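Local structure of uncharacterized protein (5K04) at residues A165-Y168 against N169-K173; L193-S197 against K198-Q202. The protein probably serves as the non-catalytic auxiliary subunit of the NatB N-terminal acetyltransferase complex, forming a large, mostly helical partner for the catalytic subunit. All blocks are in the same frame, centred on the assembly; numbering follows the deposited sequence.

Contact 1: A165-Y168 against N169-K173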
ATOM      1  N   ALA A 165      -6.118  12.744  28.120  1.00 49.31           N
ATOM      2  CA  ALA A 165      -6.502  13.476  26.919  1.00 54.75           C
ATOM      3  C   ALA A 165      -6.695  14.961  27.203  1.00 57.59           C
ATOM      4  O   ALA A 165      -6.229  15.821  26.444  1.00 48.28           O
ATOM      5  CB  ALA A 165      -7.779  12.866  26.342  1.00 55.73           C
ATOM      6  N   SER A 166      -7.393  15.277  28.292  1.00 58.74           N
ATOM      7  CA  SER A 166      -7.632  16.664  28.667  1.00 53.85           C
ATOM      8  C   SER A 166      -6.315  17.416  28.872  1.00 50.02           C
ATOM      9  O   SER A 166      -6.148  18.547  28.397  1.00 42.53           O
ATOM     10  CB  SER A 166      -8.506  16.692  29.932  1.00 46.93           C
ATOM     11  OG  SER A 166      -8.718  18.014  30.381  1.00 52.82           O
ATOM     12  N   LEU A 167      -5.364  16.802  29.583  1.00 45.83           N
ATOM     13  CA  LEU A 167      -4.071  17.442  29.803  1.00 47.34           C
ATOM     14  C   LEU A 167      -3.332  17.664  28.490  1.00 48.93           C
ATOM     15  O   LEU A 167      -2.815  18.759  28.232  1.00 34.43           O
ATOM     16  CB  LEU A 167      -3.230  16.588  30.742  1.00 49.89           C
ATOM     17  CG  LEU A 167      -1.772  17.006  30.881  1.00 56.33           C
ATOM     18  CD1 LEU A 167      -1.662  18.260  31.709  1.00 51.97           C
ATOM     19  CD2 LEU A 167      -0.984  15.870  31.502  1.00 57.88           C
ATOM     20  N   TYR A 168      -3.258  16.615  27.657  1.00 51.79           N
ATOM     21  CA  TYR A 168      -2.539  16.700  26.388  1.00 49.48           C
ATOM     22  C   TYR A 168      -3.128  17.790  25.503  1.00 44.86           C
ATOM     23  O   TYR A 168      -2.401  18.522  24.821  1.00 30.38           O
ATOM     24  CB  TYR A 168      -2.590  15.351  25.668  1.00 46.04           C
ATOM     25  CG  TYR A 168      -1.780  14.222  26.303  1.00 50.64           C
ATOM     26  CD1 TYR A 168      -0.836  14.473  27.287  1.00 50.42           C
ATOM     27  CD2 TYR A 168      -1.946  12.902  25.880  1.00 50.38           C
ATOM     28  CE1 TYR A 168      -0.088  13.442  27.846  1.00 53.63           C
ATOM     29  CE2 TYR A 168      -1.203  11.872  26.430  1.00 52.71           C
ATOM     30  CZ  TYR A 168      -0.278  12.145  27.408  1.00 55.89           C
ATOM     31  OH  TYR A 168       0.452  11.116  27.961  1.00 56.62           O
ATOM     32  N   ASN A 169      -4.450  17.916  25.511  1.00 46.32           N
ATOM     33  CA  ASN A 169      -5.108  18.910  24.680  1.00 40.93           C
ATOM     34  C   ASN A 169      -4.868  20.316  25.202  1.00 40.28           C
ATOM     35  O   ASN A 169      -4.716  21.257  24.415  1.00 32.68           O
ATOM     36  CB  ASN A 169      -6.598  18.610  24.626  1.00 39.59           C
ATOM     37  CG  ASN A 169      -7.243  19.250  23.474  1.00 52.78           C
ATOM     38  OD1 ASN A 169      -7.198  18.728  22.354  1.00 45.38           O
ATOM     39  ND2 ASN A 169      -7.805  20.436  23.705  1.00 61.26           N
ATOM     40  N   SER A 170      -4.839  20.471  26.530  1.00 39.30           N
ATOM     41  CA  SER A 170      -4.589  21.772  27.140  1.00 42.43           C
ATOM     42  C   SER A 170      -3.151  22.225  26.924  1.00 43.52           C
ATOM     43  O   SER A 170      -2.892  23.421  26.752  1.00 26.92           O
ATOM     44  CB  SER A 170      -4.908  21.705  28.635  1.00 45.72           C
ATOM     45  OG  SER A 170      -4.170  22.681  29.333  1.00 48.51           O
ATOM     46  N   LEU A 171      -2.198  21.288  26.956  1.00 49.49           N
ATOM     47  CA  LEU A 171      -0.798  21.668  26.769  1.00 43.11           C
ATOM     48  C   LEU A 171      -0.525  22.044  25.319  1.00 40.46           C
ATOM     49  O   LEU A 171       0.251  22.965  25.047  1.00 36.03           O
ATOM     50  CB  LEU A 171       0.132  20.535  27.226  1.00 39.11           C
ATOM     51  CG  LEU A 171       0.193  20.215  28.728  1.00 47.47           C
ATOM     52  CD1 LEU A 171       0.880  18.895  28.951  1.00 45.35           C
ATOM     53  CD2 LEU A 171       0.898  21.303  29.553  1.00 45.59           C
ATOM     54  N   GLY A 172      -1.147  21.340  24.370  1.00 45.17           N
ATOM     55  CA  GLY A 172      -0.927  21.673  22.971  1.00 46.19           C
ATOM     56  C   GLY A 172      -1.562  22.998  22.596  1.00 41.10           C
ATOM     57  O   GLY A 172      -0.965  23.806  21.878  1.00 31.52           O
ATOM     58  N   LYS A 173      -2.786  23.231  23.078  1.00 40.89           N
ATOM     59  CA  LYS A 173      -3.487  24.479  22.817  1.00 43.74           C
ATOM     60  C   LYS A 173      -2.694  25.667  23.336  1.00 42.31           C
ATOM     61  O   LYS A 173      -2.528  26.677  22.643  1.00 31.55           O
ATOM     62  CB  LYS A 173      -4.876  24.436  23.467  1.00 43.56           C
ATOM     63  CG  LYS A 173      -5.752  25.619  23.124  1.00 51.01           C
ATOM     64  CD  LYS A 173      -6.843  25.851  24.153  1.00 65.95           C
ATOM     65  CE  LYS A 173      -8.116  25.108  23.829  1.00 67.56           C
ATOM     66  NZ  LYS A 173      -9.219  25.551  24.734  1.00 68.28           N
TER
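Ala165 and Asn169 begin a worked example of the alpha-helical i to i+4 pattern, about two and a half turns within helix 162-177. The carbonyl of Ala165 takes the N-H of Asn169 (O to N, 2.9 Å), and CB of Asn169 lies against the same oxygen. The amide of Asn169 leads away from this turn, and its ND2 is hydrogen-bonded to the carbonyl oxygen of Phe194. Ser166 repeats the step, its O receiving Ser170 N at 3.0 Å, with CB of Ser170 also beside that oxygen. Leu167 adds a side-chain contact to the backbone bond between its O and Leu171 N (2.9 Å). Its chi1 of 170° carries CG across the helix surface, and Leu171, with CD1 pointing back down the helix, brings that methyl to 3.8 Å from CG of Leu167; the two leucines meet at a slant, methyl against methyl at the outer end. Leu171 CG also rests on the oxygen of Leu167. Tyr168 turns its ring from this ridge and packs on Leu157 of helix 143-157, while its carbonyl oxygen accepts Gly172 N at 3.1 Å, the donor tilted 30° from the carbonyl plane.

Contact 2: L193-S197 against K198-Q202; sequences LFLSS and KEIEQ
The backbone changes from an extended conformation at Ser196 (psi 166°) to helical values from Ser197 onward, and Ile200 N closes the first turn on Ser196 O at 2.8 Å, almost straight in line with the carbonyl. Ser196 thus occupies the N-cap, and with Glu199 it forms a capping box, the reciprocal exchange between N-cap and N3 residues that finishes many helix starts. In one direction Ser196 OG, set over the backbone with chi1 67° where it faces the N-H of Glu199, accepts Glu199 N at 3.1 Å. In the other, the first torsion of Glu199 points its side chain back toward the N-terminus, and the extended chain reaches Ser196 N with OE1, which receives it at 2.8 Å through its anti lone pair in a nearly linear bond (174°). Ser196 OG also lies 3.2 Å from Glu199 OE1, a weak bond at most. Beside the box, Leu195 crosses Glu199 at about a right angle and brings CD2 to 3.7 Å from OE1, while its CB meets CG1 of Ile200 at 3.7 Å. CG1 of Ile200 is packed tightly over Ser196 O, at 3.1 Å, and the side chain continues onto Leu218 and Ala222 of helix 213-225. The capping box thus gives Ser196 N and Glu199 N each a side-chain oxygen. Because OE2 of Glu199 pairs with Lys173, the carboxylate is held through both oxygens, and the lysine together with the amino end of the helix would probably stabilise its negative charge.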
ATOM      1  N   LEU A 193      -6.107  21.405  15.956  1.00 42.03           N
ATOM      2  CA  LEU A 193      -6.126  20.039  16.472  1.00 38.28           C
ATOM      3  C   LEU A 193      -6.550  19.974  17.935  1.00 36.76           C
ATOM      4  O   LEU A 193      -6.904  18.897  18.412  1.00 32.21           O
ATOM      5  CB  LEU A 193      -4.752  19.385  16.307  1.00 35.80           C
ATOM      6  CG  LEU A 193      -4.213  19.338  14.873  1.00 41.77           C
ATOM      7  CD1 LEU A 193      -2.751  18.907  14.898  1.00 36.19           C
ATOM      8  CD2 LEU A 193      -5.065  18.394  13.991  1.00 33.73           C
ATOM      9  N   PHE A 194      -6.535  21.094  18.659  1.00 40.93           N
ATOM     10  CA  PHE A 194      -6.877  21.093  20.080  1.00 41.90           C
ATOM     11  C   PHE A 194      -8.152  21.866  20.382  1.00 40.92           C
ATOM     12  O   PHE A 194      -8.454  22.107  21.557  1.00 29.27           O
ATOM     13  CB  PHE A 194      -5.709  21.652  20.895  1.00 38.15           C
ATOM     14  CG  PHE A 194      -4.397  21.020  20.545  1.00 40.51           C
ATOM     15  CD1 PHE A 194      -4.116  19.718  20.943  1.00 36.25           C
ATOM     16  CD2 PHE A 194      -3.467  21.701  19.774  1.00 35.85           C
ATOM     17  CE1 PHE A 194      -2.913  19.114  20.598  1.00 41.44           C
ATOM     18  CE2 PHE A 194      -2.270  21.095  19.414  1.00 42.11           C
ATOM     19  CZ  PHE A 194      -1.986  19.803  19.838  1.00 35.70           C
ATOM     20  N   LEU A 195      -8.906  22.257  19.352  1.00 44.11           N
ATOM     21  CA  LEU A 195     -10.036  23.155  19.490  1.00 37.08           C
ATOM     22  C   LEU A 195     -11.355  22.440  19.248  1.00 41.62           C
ATOM     23  O   LEU A 195     -11.442  21.502  18.452  1.00 32.40           O
ATOM     24  CB  LEU A 195      -9.932  24.314  18.508  1.00 37.26           C
ATOM     25  CG  LEU A 195      -8.739  25.238  18.678  1.00 41.04           C
ATOM     26  CD1 LEU A 195      -8.855  26.351  17.655  1.00 36.55           C
ATOM     27  CD2 LEU A 195      -8.678  25.787  20.122  1.00 33.46           C
ATOM     28  N   SER A 196     -12.400  22.940  19.903  1.00 47.87           N
ATOM     29  CA  SER A 196     -13.739  22.474  19.608  1.00 39.33           C
ATOM     30  C   SER A 196     -14.206  23.035  18.270  1.00 38.71           C
ATOM     31  O   SER A 196     -13.627  23.970  17.708  1.00 28.20           O
ATOM     32  CB  SER A 196     -14.714  22.891  20.712  1.00 35.34           C
ATOM     33  OG  SER A 196     -14.888  24.302  20.732  1.00 28.09           O
ATOM     34  N   SER A 197     -15.287  22.444  17.772  1.00 46.14           N
ATOM     35  CA  SER A 197     -15.918  22.939  16.557  1.00 41.89           C
ATOM     36  C   SER A 197     -16.328  24.403  16.711  1.00 45.24           C
ATOM     37  O   SER A 197     -16.198  25.195  15.767  1.00 29.93           O
ATOM     38  CB  SER A 197     -17.129  22.056  16.223  1.00 40.61           C
ATOM     39  OG  SER A 197     -17.441  22.082  14.843  1.00 48.48           O
ATOM     40  N   LYS A 198     -16.821  24.781  17.904  1.00 46.48           N
ATOM     41  CA  LYS A 198     -17.189  26.173  18.159  1.00 42.42           C
ATOM     42  C   LYS A 198     -15.972  27.079  18.094  1.00 42.65           C
ATOM     43  O   LYS A 198     -16.025  28.169  17.507  1.00 32.17           O
ATOM     44  CB  LYS A 198     -17.861  26.313  19.528  1.00 45.10           C
ATOM     45  CG  LYS A 198     -19.225  25.676  19.636  1.00 55.68           C
ATOM     46  CD  LYS A 198     -20.243  26.384  18.751  1.00 68.07           C
ATOM     47  CE  LYS A 198     -20.888  27.569  19.457  1.00 70.02           C
ATOM     48  NZ  LYS A 198     -22.096  28.071  18.714  1.00 68.13           N
ATOM     49  N   GLU A 199     -14.865  26.646  18.702  1.00 45.30           N
ATOM     50  CA  GLU A 199     -13.659  27.462  18.709  1.00 43.23           C
ATOM     51  C   GLU A 199     -13.051  27.551  17.313  1.00 38.57           C
ATOM     52  O   GLU A 199     -12.584  28.618  16.901  1.00 25.85           O
ATOM     53  CB  GLU A 199     -12.659  26.888  19.716  1.00 40.17           C
ATOM     54  CG  GLU A 199     -13.100  26.968  21.172  1.00 38.35           C
ATOM     55  CD  GLU A 199     -12.216  26.127  22.099  1.00 40.96           C
ATOM     56  OE1 GLU A 199     -11.889  24.974  21.737  1.00 33.99           O
ATOM     57  OE2 GLU A 199     -11.846  26.628  23.185  1.00 35.31           O
ATOM     58  N   ILE A 200     -13.073  26.443  16.568  1.00 43.57           N
ATOM     59  CA  ILE A 200     -12.541  26.426  15.204  1.00 41.90           C
ATOM     60  C   ILE A 200     -13.221  27.497  14.345  1.00 42.56           C
ATOM     61  O   ILE A 200     -12.556  28.261  13.635  1.00 36.60           O
ATOM     62  CB  ILE A 200     -12.698  25.021  14.590  1.00 40.03           C
ATOM     63  CG1 ILE A 200     -11.721  24.027  15.239  1.00 43.70           C
ATOM     64  CG2 ILE A 200     -12.509  25.061  13.087  1.00 36.91           C
ATOM     65  CD1 ILE A 200     -11.850  22.610  14.709  1.00 40.74           C
ATOM     66  N   GLU A 201     -14.557  27.559  14.380  1.00 46.29           N
ATOM     67  CA  GLU A 201     -15.262  28.571  13.589  1.00 45.87           C
ATOM     68  C   GLU A 201     -14.854  29.974  14.010  1.00 47.13           C
ATOM     69  O   GLU A 201     -14.586  30.840  13.168  1.00 40.82           O
ATOM     70  CB  GLU A 201     -16.782  28.427  13.719  1.00 39.59           C
ATOM     71  CG  GLU A 201     -17.506  29.493  12.883  1.00 42.27           C
ATOM     72  CD  GLU A 201     -19.033  29.409  12.935  1.00 43.88           C
ATOM     73  OE1 GLU A 201     -19.573  28.573  13.703  1.00 31.44           O
ATOM     74  OE2 GLU A 201     -19.687  30.199  12.206  1.00 36.18           O
ATOM     75  N   GLN A 202     -14.831  30.213  15.324  1.00 44.13           N
ATOM     76  CA  GLN A 202     -14.446  31.513  15.852  1.00 43.43           C
ATOM     77  C   GLN A 202     -13.021  31.876  15.431  1.00 36.48           C
ATOM     78  O   GLN A 202     -12.759  33.008  15.019  1.00 36.02           O
ATOM     79  CB  GLN A 202     -14.608  31.497  17.380  1.00 42.00           C
ATOM     80  CG  GLN A 202     -14.310  32.794  18.063  1.00 43.11           C
ATOM     81  CD  GLN A 202     -15.115  33.951  17.481  1.00 49.83           C
ATOM     82  OE1 GLN A 202     -16.306  33.817  17.200  1.00 42.92           O
ATOM     83  NE2 GLN A 202     -14.456  35.090  17.297  1.00 53.91           N
TER

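Overall arrangement
Contact 1 comes first along the chain, within helix 162-177; contact 2 follows beyond helix 185-192, where the loop enters helix 197-204. Their centres are about 14 Å apart, on the same side of the chain's centre, and the two touch directly. Besides the two polar bridges already named, the ring of Phe194 packs on the backbone of contact 1, its CD2 lying 3.6 Å from Gly172 C and 3.7 Å from Lys173 N. Helix 143-157 lies against both contacts. A helix interior and a helix start are thereby tied into one small section of this extensively helical subunit.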